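Local atomic coordinates of PcaV transcriptional regulator (Streptomyces coelicolor, PDB entry 4G9Y), a protein that probably acts as a DNA-binding transcription factor of the MarR family and binds 3,4-dihydroxybenzoate. Residues 62-66 / 67-71. Residues are numbered along the deposited sequence; the frame is centred on the assembly and turned at random.
Sequences VGLDR and STIAE
Asp65 is the N-cap of helix 66-78, and its OD1 accepts three hydrogen bonds from the first turn. Thr68 N reaches Asp65 OD1 at 2.7 Å, nearly along the C-O bond of the carboxylate, while the short hydroxyls of Thr68 and Ser67 tilt in from above its plane, Thr68 OG1 at 2.7 Å from Asp65 OD1. With chi1 57°, CG of Asp65 sits between its backbone N and carbonyl carbon, which turns OD1 back to the N-H of Thr68. A water donates to Thr68 OG1 and weakly accepts from Asp65 N. Backbone bonds begin the helix: Ile69 N to Asp65 O, 3.0 Å, then Ala70 N to Arg66 O.

Apolar groups pack beside the turn. Leu64 CD2 lies 4.1 Å from Thr68 CG2, and Leu64 CD1 is 4.2 Å from Ile69 CD1; branched, apolar Ile69 suits its buried site against Val58 and Val43. Gly63, whose positive phi favours glycine, closes helix 55-62 in a Schellman motif. The link to helix 66-78, probably the recognition helix, is consistent with the turn of the helix-turn-helix. A valine in place of Thr68 would probably leave Asp65 OD1 without one of its two hydroxyl donors. An acidic cap here probably also interacts favourably with the helix dipole.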
# COMPACT_ATOMS: atom_id res chain seq x y z
N VAL A 62 -16.46 6.78 -0.97
CA VAL A 62 -15.45 5.76 -0.75
C VAL A 62 -14.04 6.23 -1.11
O VAL A 62 -13.08 5.49 -0.96
CB VAL A 62 -15.81 4.43 -1.48
CG1 VAL A 62 -17.15 3.91 -0.98
CG2 VAL A 62 -15.86 4.63 -2.98
N GLY A 63 -13.92 7.48 -1.57
CA GLY A 63 -12.64 8.04 -1.93
C GLY A 63 -11.97 7.43 -3.15
O GLY A 63 -10.76 7.18 -3.14
N LEU A 64 -12.73 7.21 -4.22
CA LEU A 64 -12.17 6.67 -5.47
C LEU A 64 -12.34 7.66 -6.61
O LEU A 64 -13.33 8.38 -6.67
CB LEU A 64 -12.87 5.37 -5.87
CG LEU A 64 -12.87 4.18 -4.92
CD1 LEU A 64 -13.73 3.04 -5.51
CD2 LEU A 64 -11.46 3.72 -4.64
N ASP A 65 -11.37 7.68 -7.52
CA ASP A 65 -11.46 8.56 -8.68
C ASP A 65 -12.53 8.06 -9.66
O ASP A 65 -12.99 6.92 -9.55
CB ASP A 65 -10.10 8.71 -9.38
CG ASP A 65 -9.50 7.38 -9.81
OD1 ASP A 65 -10.20 6.57 -10.45
OD2 ASP A 65 -8.31 7.15 -9.52
N ARG A 66 -12.90 8.90 -10.62
CA ARG A 66 -14.00 8.57 -11.51
C ARG A 66 -13.77 7.30 -12.34
O ARG A 66 -14.72 6.56 -12.61
CB ARG A 66 -14.39 9.76 -12.40
CG ARG A 66 -13.47 10.00 -13.58
CD ARG A 66 -14.24 10.64 -14.73
NE ARG A 66 -13.54 10.46 -16.00
CZ ARG A 66 -13.55 9.33 -16.71
NH1 ARG A 66 -14.21 8.27 -16.27
NH2 ARG A 66 -12.89 9.26 -17.86
N SER A 67 -12.52 7.02 -12.70
CA SER A 67 -12.23 5.81 -13.47
C SER A 67 -12.30 4.55 -12.60
O SER A 67 -12.81 3.52 -13.03
CB SER A 67 -10.87 5.90 -14.17
OG SER A 67 -9.83 5.51 -13.30
N THR A 68 -11.78 4.63 -11.38
CA THR A 68 -11.81 3.46 -10.50
C THR A 68 -13.24 3.12 -10.08
O THR A 68 -13.62 1.96 -10.03
CB THR A 68 -10.96 3.65 -9.24
OG1 THR A 68 -9.65 4.09 -9.62
CG2 THR A 68 -10.85 2.36 -8.48
N ILE A 69 -14.04 4.15 -9.78
CA ILE A 69 -15.43 3.91 -9.41
C ILE A 69 -16.20 3.31 -10.60
O ILE A 69 -17.00 2.39 -10.43
CB ILE A 69 -16.15 5.15 -8.81
CG1 ILE A 69 -17.56 4.78 -8.35
CG2 ILE A 69 -16.22 6.30 -9.80
CD1 ILE A 69 -17.56 3.98 -7.05
N ALA A 70 -15.93 3.81 -11.80
CA ALA A 70 -16.52 3.26 -13.01
C ALA A 70 -16.21 1.77 -13.15
O ALA A 70 -17.08 0.97 -13.48
CB ALA A 70 -16.03 4.02 -14.24
N GLU A 71 -14.96 1.41 -12.89
CA GLU A 71 -14.56 0.02 -12.97
C GLU A 71 -15.23 -0.84 -11.89
O GLU A 71 -15.72 -1.94 -12.17
CB GLU A 71 -13.03 -0.09 -12.88
CG GLU A 71 -12.51 -1.48 -12.59
CD GLU A 71 -11.13 -1.45 -11.96
OE1 GLU A 71 -10.33 -0.55 -12.30
OE2 GLU A 71 -10.84 -2.33 -11.12
O HOH W 1 -8.73 5.62 -7.27